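Local structure of membrane-bound protease PH1510 (Pyrococcus horikoshii OT3, 3WWV) at residues S38-K43 against I61-R66; E8-L13 against V53-L58; E19-E24 against W34-K39. The protein cleaves proteins preferentially near hydrophobic or aromatic residues, degrading casein and the stomatin homolog PH1511 in vitro, and is represented here by its C-terminal OB-fold domain. All coordinates share one frame; numbering follows the deposited sequence.

Interaction 1: S38-K43 against I61-R66; sequences SKFNGK and IVVRER
A chi1 of -165° swings CG of Lys39 to the side opposite its backbone N, where it lies over the centre of one face of the Phe40 ring and 4.0 Å from Ile61 CG2. Ile61 in turn sets CG2 opposite its own N, which brings this methyl group to 3.7 Å from CB of Lys39. The Phe40 ring lies alongside Val63, its CE2 3.8 Å from Val63 CG1. The backbones join through one hydrogen bond, Lys39 N to Val62 O at 2.8 Å, supplemented by a CA-H...O contact from Ser38 CA to that same oxygen. Ser38 and Val62 form a parallel bridge, part of the parallel pairing of strands 32-38 and 59-64, as expected between the third and fifth strands of an OB fold. The loop that follows is tied to itself by Ser38 OG, which donates to Asn41 O at 2.6 Å. Farther along, Asn41 and Arg64 cross at about a right angle; OD1 of Asn41 touches Arg64 CG at 3.5 Å and lies near the plane of the guanidinium, at its edge. A water accepts from Arg64 N and donates weakly to that OD1. Because Arg64 NH2 also forms salt bridges with Glu48 and Glu45, an alanine here would probably leave both carboxylates without this cation and Asn41 without the aliphatic chain it crosses. Ile11 of the second subunit packs on Lys39 and Phe40.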
ATOM      1  N   SER A  38       9.869  -1.339   7.181  1.00 24.64           N
ATOM      2  CA  SER A  38       9.213  -2.371   6.387  1.00 25.32           C
ATOM      3  C   SER A  38       8.156  -3.061   7.231  1.00 24.26           C
ATOM      4  O   SER A  38       8.396  -3.350   8.401  1.00 23.35           O
ATOM      5  CB  SER A  38      10.208  -3.387   5.846  1.00 26.66           C
ATOM      6  OG  SER A  38      10.867  -4.046   6.902  1.00 30.74           O
ATOM      7  N   LYS A  39       6.989  -3.309   6.639  1.00 24.21           N
ATOM      8  CA  LYS A  39       5.868  -3.880   7.388  1.00 24.69           C
ATOM      9  C   LYS A  39       6.097  -5.314   7.872  1.00 26.07           C
ATOM     10  O   LYS A  39       5.774  -5.625   9.012  1.00 25.94           O
ATOM     11  CB  LYS A  39       4.567  -3.805   6.601  1.00 24.49           C
ATOM     12  CG  LYS A  39       3.349  -4.061   7.482  1.00 23.95           C
ATOM     13  CD  LYS A  39       2.051  -3.919   6.722  1.00 23.08           C
ATOM     14  CE  LYS A  39       0.913  -4.484   7.549  1.00 24.03           C
ATOM     15  NZ  LYS A  39       0.473  -3.550   8.617  1.00 23.74           N
ATOM     16  N   PHE A  40       6.644  -6.178   7.020  1.00 27.60           N
ATOM     17  CA  PHE A  40       6.823  -7.587   7.396  1.00 30.78           C
ATOM     18  C   PHE A  40       8.275  -7.996   7.363  1.00 35.34           C
ATOM     19  O   PHE A  40       8.766  -8.618   8.312  1.00 33.39           O
ATOM     20  CB  PHE A  40       6.097  -8.533   6.441  1.00 28.64           C
ATOM     21  CG  PHE A  40       4.702  -8.137   6.128  1.00 27.14           C
ATOM     22  CD1 PHE A  40       3.669  -8.453   6.998  1.00 26.41           C
ATOM     23  CD2 PHE A  40       4.414  -7.483   4.936  1.00 26.24           C
ATOM     24  CE1 PHE A  40       2.369  -8.103   6.695  1.00 26.10           C
ATOM     25  CE2 PHE A  40       3.118  -7.137   4.624  1.00 25.63           C
ATOM     26  CZ  PHE A  40       2.098  -7.440   5.507  1.00 25.76           C
ATOM     27  N   ASN A  41       8.924  -7.678   6.233  1.00 40.39           N
ATOM     28  CA  ASN A  41      10.301  -8.077   5.936  1.00 44.27           C
ATOM     29  C   ASN A  41      11.279  -7.651   7.014  1.00 43.88           C
ATOM     30  O   ASN A  41      11.165  -6.564   7.568  1.00 46.52           O
ATOM     31  CB  ASN A  41      10.757  -7.506   4.586  1.00 48.12           C
ATOM     32  CG  ASN A  41      10.239  -8.300   3.391  1.00 52.18           C
ATOM     33  OD1 ASN A  41      10.491  -7.931   2.238  1.00 54.96           O
ATOM     34  ND2 ASN A  41       9.517  -9.393   3.653  1.00 54.43           N
ATOM     35  N   GLY A  42      12.238  -8.518   7.309  1.00 44.28           N
ATOM     36  CA  GLY A  42      13.291  -8.194   8.260  1.00 41.95           C
ATOM     37  C   GLY A  42      14.287  -7.189   7.699  1.00 41.45           C
ATOM     38  O   GLY A  42      14.935  -6.475   8.476  1.00 41.53           O
ATOM     39  N   LYS A  43      14.396  -7.127   6.362  1.00 37.35           N
ATOM     40  CA  LYS A  43      15.439  -6.340   5.683  1.00 34.33           C
ATOM     41  C   LYS A  43      15.129  -6.022   4.209  1.00 32.26           C
ATOM     42  O   LYS A  43      14.983  -6.929   3.388  1.00 31.86           O
ATOM     43  CB  LYS A  43      16.796  -7.055   5.783  1.00 33.92           C
ATOM     44  CG  LYS A  43      17.949  -6.342   5.086  1.00 34.82           C
ATOM     45  CD  LYS A  43      19.145  -7.263   4.908  1.00 37.58           C
ATOM     46  CE  LYS A  43      19.925  -7.395   6.205  1.00 40.46           C
ATOM     47  NZ  LYS A  43      20.817  -8.585   6.193  1.00 43.36           N
ATOM     48  N   ILE A  61       5.455   3.357   6.474  1.00 20.52           N
ATOM     49  CA  ILE A  61       5.441   1.892   6.513  1.00 19.78           C
ATOM     50  C   ILE A  61       5.318   1.406   5.086  1.00 19.94           C
ATOM     51  O   ILE A  61       4.462   1.865   4.330  1.00 20.81           O
ATOM     52  CB  ILE A  61       4.329   1.360   7.433  1.00 20.90           C
ATOM     53  CG1 ILE A  61       4.628   1.808   8.870  1.00 21.18           C
ATOM     54  CG2 ILE A  61       4.230  -0.167   7.386  1.00 19.95           C
ATOM     55  CD1 ILE A  61       3.389   1.998   9.705  1.00 22.82           C
ATOM     56  N   VAL A  62       6.216   0.504   4.706  1.00 19.20           N
ATOM     57  CA  VAL A  62       6.426   0.158   3.308  1.00 17.62           C
ATOM     58  C   VAL A  62       6.541  -1.350   3.180  1.00 18.42           C
ATOM     59  O   VAL A  62       6.911  -2.034   4.146  1.00 18.92           O
ATOM     60  CB  VAL A  62       7.706   0.820   2.738  1.00 17.03           C
ATOM     61  CG1 VAL A  62       7.662   2.338   2.869  1.00 16.54           C
ATOM     62  CG2 VAL A  62       8.958   0.288   3.411  1.00 16.46           C
ATOM     63  N   VAL A  63       6.190  -1.858   2.002  1.00 18.68           N
ATOM     64  CA  VAL A  63       6.542  -3.216   1.570  1.00 20.15           C
ATOM     65  C   VAL A  63       7.424  -3.051   0.334  1.00 21.42           C
ATOM     66  O   VAL A  63       7.372  -1.999  -0.313  1.00 21.28           O
ATOM     67  CB  VAL A  63       5.296  -4.091   1.228  1.00 19.64           C
ATOM     68  CG1 VAL A  63       4.436  -4.321   2.470  1.00 19.31           C
ATOM     69  CG2 VAL A  63       4.459  -3.478   0.108  1.00 18.44           C
ATOM     70  N   ARG A  64       8.237  -4.049  -0.007  1.00 23.31           N
ATOM     71  CA  ARG A  64       8.943  -3.952  -1.285  1.00 25.23           C
ATOM     72  C   ARG A  64       7.961  -4.071  -2.427  1.00 25.72           C
ATOM     73  O   ARG A  64       6.964  -4.786  -2.333  1.00 25.48           O
ATOM     74  CB  ARG A  64      10.112  -4.932  -1.463  1.00 26.71           C
ATOM     75  CG  ARG A  64       9.999  -6.287  -0.798  1.00 28.20           C
ATOM     76  CD  ARG A  64      10.993  -7.271  -1.418  1.00 28.93           C
ATOM     77  NE  ARG A  64      12.287  -6.683  -1.732  1.00 28.35           N
ATOM     78  CZ  ARG A  64      13.364  -6.765  -0.955  1.00 28.82           C
ATOM     79  NH1 ARG A  64      13.327  -7.417   0.194  1.00 28.34           N
ATOM     80  NH2 ARG A  64      14.486  -6.185  -1.332  1.00 29.11           N
ATOM     81  N   GLU A  65       8.241  -3.335  -3.491  1.00 26.18           N
ATOM     82  CA  GLU A  65       7.376  -3.310  -4.650  1.00 27.00           C
ATOM     83  C   GLU A  65       7.237  -4.736  -5.223  1.00 26.78           C
ATOM     84  O   GLU A  65       8.220  -5.476  -5.308  1.00 24.25           O
ATOM     85  CB  GLU A  65       7.946  -2.313  -5.669  1.00 27.10           C
ATOM     86  CG  GLU A  65       7.199  -2.205  -6.992  1.00 29.36           C
ATOM     87  CD  GLU A  65       5.805  -1.611  -6.869  1.00 30.41           C
ATOM     88  OE1 GLU A  65       5.266  -1.513  -5.744  1.00 30.62           O
ATOM     89  OE2 GLU A  65       5.237  -1.249  -7.919  1.00 32.56           O
ATOM     90  N   ARG A  66       6.016  -5.122  -5.576  1.00 28.52           N
ATOM     91  CA  ARG A  66       5.764  -6.433  -6.179  1.00 31.81           C
ATOM     92  C   ARG A  66       6.299  -6.558  -7.609  1.00 36.04           C
ATOM     93  O   ARG A  66       6.262  -5.597  -8.386  1.00 35.93           O
ATOM     94  CB  ARG A  66       4.275  -6.759  -6.151  1.00 32.34           C
ATOM     95  CG  ARG A  66       3.683  -6.822  -4.752  1.00 32.11           C
ATOM     96  CD  ARG A  66       3.842  -8.199  -4.135  1.00 31.34           C
ATOM     97  NE  ARG A  66       3.165  -8.246  -2.847  1.00 30.86           N
ATOM     98  CZ  ARG A  66       2.557  -9.313  -2.337  1.00 31.26           C
ATOM     99  NH1 ARG A  66       2.518 -10.464  -3.000  1.00 30.65           N
ATOM    100  NH2 ARG A  66       1.984  -9.219  -1.148  1.00 30.72           N
TER
HETATM  101  O   HOH W   1       8.025  -6.248   1.886  1.00 25.25           O

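Interaction 2: E8-L13 against V53-L58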
ATOM      1  N   GLU A   8      -3.007  10.406   3.560  1.00 39.38           N
ATOM      2  CA  GLU A   8      -3.608  10.377   2.243  1.00 39.21           C
ATOM      3  C   GLU A   8      -2.611  10.765   1.153  1.00 36.34           C
ATOM      4  O   GLU A   8      -2.679  10.261   0.038  1.00 36.65           O
ATOM      5  CB  GLU A   8      -4.829  11.291   2.216  1.00 41.44           C
ATOM      6  CG  GLU A   8      -5.735  11.054   1.021  1.00 45.90           C
ATOM      7  CD  GLU A   8      -7.125  11.638   1.201  1.00 48.21           C
ATOM      8  OE1 GLU A   8      -7.859  11.708   0.193  1.00 49.24           O
ATOM      9  OE2 GLU A   8      -7.487  12.019   2.340  1.00 50.51           O
ATOM     10  N   GLU A   9      -1.683  11.652   1.489  1.00 33.91           N
ATOM     11  CA  GLU A   9      -0.715  12.158   0.528  1.00 31.36           C
ATOM     12  C   GLU A   9       0.361  11.123   0.236  1.00 28.34           C
ATOM     13  O   GLU A   9       0.859  11.049  -0.884  1.00 28.56           O
ATOM     14  CB  GLU A   9      -0.062  13.446   1.042  1.00 33.74           C
ATOM     15  CG  GLU A   9      -1.032  14.466   1.619  1.00 38.60           C
ATOM     16  CD  GLU A   9      -0.330  15.712   2.138  1.00 42.62           C
ATOM     17  OE1 GLU A   9      -0.537  16.059   3.322  1.00 45.22           O
ATOM     18  OE2 GLU A   9       0.438  16.341   1.371  1.00 44.51           O
ATOM     19  N   MET A  10       0.713  10.324   1.238  1.00 25.46           N
ATOM     20  CA  MET A  10       1.872   9.427   1.135  1.00 24.72           C
ATOM     21  C   MET A  10       1.527   7.994   0.734  1.00 23.69           C
ATOM     22  O   MET A  10       2.314   7.339   0.047  1.00 23.73           O
ATOM     23  CB  MET A  10       2.673   9.398   2.448  1.00 24.72           C
ATOM     24  CG  MET A  10       3.180  10.750   2.936  1.00 25.00           C
ATOM     25  SD  MET A  10       4.085  11.631   1.664  1.00 25.84           S
ATOM     26  CE  MET A  10       5.549  10.613   1.464  1.00 24.89           C
ATOM     27  N   ILE A  11       0.366   7.514   1.165  1.00 21.18           N
ATOM     28  CA  ILE A  11       0.007   6.121   0.979  1.00 20.80           C
ATOM     29  C   ILE A  11      -0.212   5.793  -0.506  1.00 21.32           C
ATOM     30  O   ILE A  11      -0.912   6.509  -1.226  1.00 21.03           O
ATOM     31  CB  ILE A  11      -1.177   5.715   1.897  1.00 20.06           C
ATOM     32  CG1 ILE A  11      -0.710   5.727   3.355  1.00 19.62           C
ATOM     33  CG2 ILE A  11      -1.697   4.327   1.545  1.00 19.65           C
ATOM     34  CD1 ILE A  11      -1.800   5.484   4.377  1.00 20.86           C
ATOM     35  N   GLY A  12       0.431   4.726  -0.968  1.00 21.72           N
ATOM     36  CA  GLY A  12       0.336   4.330  -2.370  1.00 21.35           C
ATOM     37  C   GLY A  12       1.515   4.747  -3.222  1.00 21.82           C
ATOM     38  O   GLY A  12       1.712   4.198  -4.301  1.00 21.90           O
ATOM     39  N   LEU A  13       2.296   5.721  -2.754  1.00 22.72           N
ATOM     40  CA  LEU A  13       3.466   6.197  -3.510  1.00 23.39           C
ATOM     41  C   LEU A  13       4.597   5.171  -3.541  1.00 24.17           C
ATOM     42  O   LEU A  13       4.703   4.317  -2.653  1.00 24.26           O
ATOM     43  CB  LEU A  13       4.004   7.518  -2.939  1.00 23.13           C
ATOM     44  CG  LEU A  13       3.134   8.773  -3.094  1.00 23.99           C
ATOM     45  CD1 LEU A  13       3.778   9.978  -2.428  1.00 22.62           C
ATOM     46  CD2 LEU A  13       2.821   9.068  -4.556  1.00 23.70           C
ATOM     47  N   VAL A  53       2.450   1.907   2.337  1.00 20.49           N
ATOM     48  CA  VAL A  53       1.162   1.265   2.655  1.00 21.40           C
ATOM     49  C   VAL A  53       0.451   1.857   3.873  1.00 23.04           C
ATOM     50  O   VAL A  53      -0.767   1.677   4.037  1.00 23.83           O
ATOM     51  CB  VAL A  53       1.274  -0.278   2.801  1.00 21.42           C
ATOM     52  CG1 VAL A  53       1.738  -0.909   1.490  1.00 20.84           C
ATOM     53  CG2 VAL A  53       2.203  -0.673   3.946  1.00 21.26           C
ATOM     54  N   ASP A  54       1.205   2.555   4.721  1.00 24.05           N
ATOM     55  CA  ASP A  54       0.662   3.181   5.934  1.00 25.28           C
ATOM     56  C   ASP A  54       1.642   4.216   6.459  1.00 25.50           C
ATOM     57  O   ASP A  54       2.720   4.393   5.902  1.00 23.95           O
ATOM     58  CB  ASP A  54       0.405   2.125   7.016  1.00 27.41           C
ATOM     59  CG  ASP A  54      -0.625   2.561   8.042  1.00 29.82           C
ATOM     60  OD1 ASP A  54      -1.215   3.664   7.930  1.00 31.23           O
ATOM     61  OD2 ASP A  54      -0.849   1.780   8.983  1.00 32.45           O
ATOM     62  N   MET A  55       1.260   4.891   7.538  1.00 27.66           N
ATOM     63  CA  MET A  55       2.118   5.875   8.182  1.00 30.03           C
ATOM     64  C   MET A  55       1.956   5.821   9.693  1.00 31.14           C
ATOM     65  O   MET A  55       0.848   5.698  10.203  1.00 30.74           O
ATOM     66  CB  MET A  55       1.797   7.276   7.679  1.00 31.65           C
ATOM     67  CG  MET A  55       3.028   8.122   7.443  1.00 33.86           C
ATOM     68  SD  MET A  55       2.637   9.819   7.006  1.00 36.60           S
ATOM     69  CE  MET A  55       1.529   9.538   5.649  1.00 34.19           C
ATOM     70  N   ASP A  56       3.084   5.915  10.387  1.00 33.21           N
ATOM     71  CA  ASP A  56       3.159   5.889  11.838  1.00 34.27           C
ATOM     72  C   ASP A  56       3.875   7.162  12.272  1.00 34.35           C
ATOM     73  O   ASP A  56       5.110   7.227  12.251  1.00 33.54           O
ATOM     74  CB  ASP A  56       3.974   4.669  12.277  1.00 37.89           C
ATOM     75  CG  ASP A  56       3.814   4.347  13.753  1.00 41.77           C
ATOM     76  OD1 ASP A  56       2.920   4.919  14.422  1.00 42.85           O
ATOM     77  OD2 ASP A  56       4.580   3.493  14.237  1.00 44.70           O
ATOM     78  N   GLY A  57       3.110   8.175  12.663  1.00 33.22           N
ATOM     79  CA  GLY A  57       3.687   9.489  12.915  1.00 32.93           C
ATOM     80  C   GLY A  57       4.324   9.982  11.631  1.00 32.32           C
ATOM     81  O   GLY A  57       3.659  10.062  10.608  1.00 36.28           O
ATOM     82  N   LEU A  58       5.617  10.272  11.682  1.00 30.76           N
ATOM     83  CA  LEU A  58       6.381  10.681  10.511  1.00 29.63           C
ATOM     84  C   LEU A  58       7.178   9.528   9.874  1.00 29.28           C
ATOM     85  O   LEU A  58       8.028   9.758   9.003  1.00 30.82           O
ATOM     86  CB  LEU A  58       7.322  11.840  10.878  1.00 29.65           C
ATOM     87  CG  LEU A  58       6.678  13.146  11.358  1.00 30.14           C
ATOM     88  CD1 LEU A  58       7.739  14.090  11.904  1.00 29.95           C
ATOM     89  CD2 LEU A  58       5.861  13.814  10.249  1.00 29.54           C
TER
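Met10, at the end of the short, poorly hydrogen-bonded helix 7-10 that precedes the first strand, meets Met55 through methylene and methyl groups: CE of Met55 sits 3.4 Å from both CB and CG of Met10, and the two chains cross at a slant. Met55 stays extended through chi2 and bends only at chi3 (-53°), which carries its methyl group to Met10. The Met10 chain folds at chi2 and chi3, turning its SD and CE away from Met55. Leu60 of strand 59-64 touches both methionines, so the pair belongs to a larger apolar cluster.

Ile11 follows and lies against the backbone of the strand. Its CD1 reaches Asp54 CA at 3.7 Å, while CG2, on the other branch, approaches Val53 O at 3.8 Å; the isoleucine thus rests on the Val53-Asp54 peptide. OD1 of Asp54 comes within 4.0 Å of Ile11 CD1 and also takes a weak hydrogen bond from Met55 N. Ile11 O receives a hydrogen bond from Arg66 of the second subunit.

Gly12 lies within a type II turn from Met10 to Leu13, closed by Leu13 N to Met10 O at 3.2 Å. The turn needs a positive phi here (100°), where a CB would press on Ile11 O, so glycine fits the position. Gly12 and Leu13 make backbone hydrogen bonds with Val52.

On the strand side, two residues of strand 49-56, Val53 and Asp54, stand opposite the single Ile61 of strand 59-64, which makes a classic beta bulge; the N-terminal helix and turn of this OB-fold domain pack against that bulged strand.

Interaction 3: E19-E24 against W34-K39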
ATOM      1  N   GLU A  19      18.740   4.256   2.762  1.00 27.12           N
ATOM      2  CA  GLU A  19      19.457   3.605   3.850  1.00 28.59           C
ATOM      3  C   GLU A  19      18.694   2.345   4.269  1.00 28.62           C
ATOM      4  O   GLU A  19      17.542   2.430   4.699  1.00 28.59           O
ATOM      5  CB  GLU A  19      19.630   4.562   5.035  1.00 29.20           C
ATOM      6  CG  GLU A  19      20.276   3.924   6.252  1.00 31.02           C
ATOM      7  CD  GLU A  19      20.417   4.893   7.410  1.00 32.55           C
ATOM      8  OE1 GLU A  19      21.415   5.643   7.440  1.00 34.90           O
ATOM      9  OE2 GLU A  19      19.538   4.898   8.292  1.00 32.56           O
ATOM     10  N   GLU A  20      19.351   1.192   4.144  1.00 28.84           N
ATOM     11  CA  GLU A  20      18.735  -0.129   4.352  1.00 29.40           C
ATOM     12  C   GLU A  20      17.692  -0.163   5.463  1.00 28.70           C
ATOM     13  O   GLU A  20      17.940   0.309   6.580  1.00 28.09           O
ATOM     14  CB  GLU A  20      19.802  -1.207   4.602  1.00 30.34           C
ATOM     15  CG  GLU A  20      19.260  -2.627   4.669  1.00 31.46           C
ATOM     16  CD  GLU A  20      20.346  -3.664   4.900  1.00 34.27           C
ATOM     17  OE1 GLU A  20      20.904  -3.727   6.024  1.00 33.88           O
ATOM     18  OE2 GLU A  20      20.625  -4.437   3.954  1.00 36.49           O
ATOM     19  N   LEU A  21      16.533  -0.733   5.130  1.00 27.29           N
ATOM     20  CA  LEU A  21      15.449  -0.968   6.082  1.00 27.21           C
ATOM     21  C   LEU A  21      15.674  -2.293   6.789  1.00 27.99           C
ATOM     22  O   LEU A  21      15.492  -3.354   6.196  1.00 28.19           O
ATOM     23  CB  LEU A  21      14.103  -0.987   5.352  1.00 25.65           C
ATOM     24  CG  LEU A  21      13.397   0.331   5.057  1.00 24.24           C
ATOM     25  CD1 LEU A  21      14.319   1.406   4.501  1.00 23.62           C
ATOM     26  CD2 LEU A  21      12.252   0.071   4.110  1.00 22.84           C
ATOM     27  N   ASN A  22      16.068  -2.235   8.057  1.00 29.65           N
ATOM     28  CA  ASN A  22      16.456  -3.448   8.776  1.00 32.06           C
ATOM     29  C   ASN A  22      15.927  -3.625  10.208  1.00 30.69           C
ATOM     30  O   ASN A  22      16.714  -3.934  11.092  1.00 30.87           O
ATOM     31  CB  ASN A  22      17.986  -3.560   8.781  1.00 35.26           C
ATOM     32  CG  ASN A  22      18.665  -2.293   9.292  1.00 38.90           C
ATOM     33  OD1 ASN A  22      19.642  -1.824   8.702  1.00 42.57           O
ATOM     34  ND2 ASN A  22      18.149  -1.730  10.387  1.00 38.41           N
ATOM     35  N   PRO A  23      14.599  -3.460  10.447  1.00 30.35           N
ATOM     36  CA  PRO A  23      13.491  -3.144   9.537  1.00 28.58           C
ATOM     37  C   PRO A  23      13.307  -1.633   9.333  1.00 28.38           C
ATOM     38  O   PRO A  23      12.567  -1.225   8.436  1.00 27.76           O
ATOM     39  CB  PRO A  23      12.278  -3.739  10.259  1.00 28.10           C
ATOM     40  CG  PRO A  23      12.609  -3.608  11.705  1.00 27.98           C
ATOM     41  CD  PRO A  23      14.114  -3.631  11.835  1.00 28.77           C
ATOM     42  N   GLU A  24      13.994  -0.829  10.148  1.00 27.89           N
ATOM     43  CA  GLU A  24      13.933   0.634  10.073  1.00 28.45           C
ATOM     44  C   GLU A  24      15.085   1.233   9.259  1.00 26.63           C
ATOM     45  O   GLU A  24      16.189   0.695   9.217  1.00 24.74           O
ATOM     46  CB  GLU A  24      13.887   1.243  11.483  1.00 31.61           C
ATOM     47  CG  GLU A  24      12.572   0.990  12.214  1.00 35.92           C
ATOM     48  CD  GLU A  24      12.563   1.487  13.652  1.00 40.14           C
ATOM     49  OE1 GLU A  24      13.521   1.205  14.405  1.00 41.84           O
ATOM     50  OE2 GLU A  24      11.575   2.149  14.044  1.00 43.31           O
ATOM     51  N   TRP A  34      12.583  10.384   3.877  1.00 26.21           N
ATOM     52  CA  TRP A  34      11.688   9.966   4.952  1.00 24.67           C
ATOM     53  C   TRP A  34      12.247   8.806   5.775  1.00 24.70           C
ATOM     54  O   TRP A  34      12.924   7.924   5.244  1.00 23.36           O
ATOM     55  CB  TRP A  34      10.351   9.524   4.372  1.00 23.99           C
ATOM     56  CG  TRP A  34       9.463  10.626   3.961  1.00 23.80           C
ATOM     57  CD1 TRP A  34       9.490  11.307   2.784  1.00 22.66           C
ATOM     58  CD2 TRP A  34       8.369  11.163   4.715  1.00 23.84           C
ATOM     59  NE1 TRP A  34       8.490  12.245   2.760  1.00 22.58           N
ATOM     60  CE2 TRP A  34       7.789  12.180   3.936  1.00 23.46           C
ATOM     61  CE3 TRP A  34       7.831  10.887   5.981  1.00 24.23           C
ATOM     62  CZ2 TRP A  34       6.690  12.931   4.380  1.00 24.39           C
ATOM     63  CZ3 TRP A  34       6.738  11.625   6.420  1.00 24.31           C
ATOM     64  CH2 TRP A  34       6.180  12.635   5.622  1.00 24.06           C
ATOM     65  N   LYS A  35      11.939   8.809   7.073  1.00 25.09           N
ATOM     66  CA  LYS A  35      12.124   7.636   7.907  1.00 25.40           C
ATOM     67  C   LYS A  35      11.116   6.607   7.426  1.00 24.61           C
ATOM     68  O   LYS A  35       9.988   6.957   7.072  1.00 24.60           O
ATOM     69  CB  LYS A  35      11.867   7.957   9.374  1.00 28.00           C
ATOM     70  CG  LYS A  35      12.969   8.732  10.071  1.00 33.01           C
ATOM     71  CD  LYS A  35      12.598   9.008  11.523  1.00 38.15           C
ATOM     72  CE  LYS A  35      13.836   9.297  12.362  1.00 41.90           C
ATOM     73  NZ  LYS A  35      13.745   8.695  13.728  1.00 45.37           N
ATOM     74  N   ALA A  36      11.523   5.342   7.401  1.00 23.75           N
ATOM     75  CA  ALA A  36      10.657   4.275   6.916  1.00 23.93           C
ATOM     76  C   ALA A  36      10.914   2.972   7.654  1.00 24.62           C
ATOM     77  O   ALA A  36      11.992   2.770   8.225  1.00 24.35           O
ATOM     78  CB  ALA A  36      10.817   4.085   5.410  1.00 23.28           C
ATOM     79  N   ARG A  37       9.907   2.102   7.634  1.00 25.06           N
ATOM     80  CA  ARG A  37       9.935   0.823   8.336  1.00 27.04           C
ATOM     81  C   ARG A  37       9.233  -0.205   7.449  1.00 25.47           C
ATOM     82  O   ARG A  37       8.128   0.047   6.985  1.00 25.42           O
ATOM     83  CB  ARG A  37       9.210   0.975   9.684  1.00 29.01           C
ATOM     84  CG  ARG A  37       9.252  -0.234  10.601  1.00 32.33           C
ATOM     85  CD  ARG A  37       8.837   0.119  12.029  1.00 35.42           C
ATOM     86  NE  ARG A  37       7.386   0.269  12.207  1.00 37.56           N
ATOM     87  CZ  ARG A  37       6.772   1.346  12.715  1.00 38.52           C
ATOM     88  NH1 ARG A  37       7.454   2.416  13.116  1.00 36.94           N
ATOM     89  NH2 ARG A  37       5.453   1.350  12.831  1.00 39.29           N
ATOM     90  N   SER A  38       9.869  -1.339   7.181  1.00 24.64           N
ATOM     91  CA  SER A  38       9.213  -2.371   6.387  1.00 25.32           C
ATOM     92  C   SER A  38       8.156  -3.061   7.231  1.00 24.26           C
ATOM     93  O   SER A  38       8.396  -3.350   8.401  1.00 23.35           O
ATOM     94  CB  SER A  38      10.208  -3.387   5.846  1.00 26.66           C
ATOM     95  OG  SER A  38      10.867  -4.046   6.902  1.00 30.74           O
ATOM     96  N   LYS A  39       6.989  -3.309   6.639  1.00 24.21           N
ATOM     97  CA  LYS A  39       5.868  -3.880   7.388  1.00 24.69           C
ATOM     98  C   LYS A  39       6.097  -5.314   7.872  1.00 26.07           C
ATOM     99  O   LYS A  39       5.774  -5.625   9.012  1.00 25.94           O
ATOM    100  CB  LYS A  39       4.567  -3.805   6.601  1.00 24.49           C
ATOM    101  CG  LYS A  39       3.349  -4.061   7.482  1.00 23.95           C
ATOM    102  CD  LYS A  39       2.051  -3.919   6.722  1.00 23.08           C
ATOM    103  CE  LYS A  39       0.913  -4.484   7.549  1.00 24.03           C
ATOM    104  NZ  LYS A  39       0.473  -3.550   8.617  1.00 23.74           N
TER
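Pro23 and Ser38 supply the backbone link: Ser38 N donates to Pro23 O at 3.0 Å. Pro23 O also receives a CA-H...O contact from Arg37 CA (3.3 Å), and Glu24 CA makes another to Ala36 O at 3.4 Å. Pro23 follows a cis peptide bond, and its CB lies 3.7 Å from Ser38 OG, the hydroxyl that is bonded to Asn41 O; a sodium ion is bound close to the proline ring.

Apolar contact comes from Leu21, whose CD2 approaches Ala36 CB at 4.5 Å and also packs on Val62 of strand 59-64.

Charged side chains meet mainly through their aliphatic parts. Glu24 and Arg37 run side by side, CG of the first 3.8 Å from CD of the second. A chi1 of -175° in Arg37 lays its CG and CD along Glu24, and the bend at chi3 then turns the guanidinium toward Asp56. Glu24 OE2 lies near the guanidinium plane, at its edge, but its 4.2 Å separation from Arg37 NH1 is too long for a salt bridge; NH2 forms one with Asp56.

Strands 24-29 and 32-38 make a beta hairpin of the OB-fold sheet, with Glu24 and Arg37 as a non-hydrogen-bonded antiparallel pair at its open end.

Interactions 1 and 3 lie close together, their centres about 8 Å apart, and share Ser38 and Lys39 at the end of strand 32-38; interaction 2 is about 13 Å from each. All three reach one sheet, in which strand 32-38 lies between 24-29 and 59-64, and 49-56 borders 59-64 on its far side. Along the chain, 8-13 comes first and its partner 53-58 follows both segments of interaction 3, whereas the segments of interactions 1 and 2 alternate. Val62 N probably bonds to Arg37 O, joining interactions 1 and 3, while Met10 and Leu58 of interaction 2 pack against Trp34. Interactions 1 and 2 both touch the second subunit, so both lie at the homodimer interface.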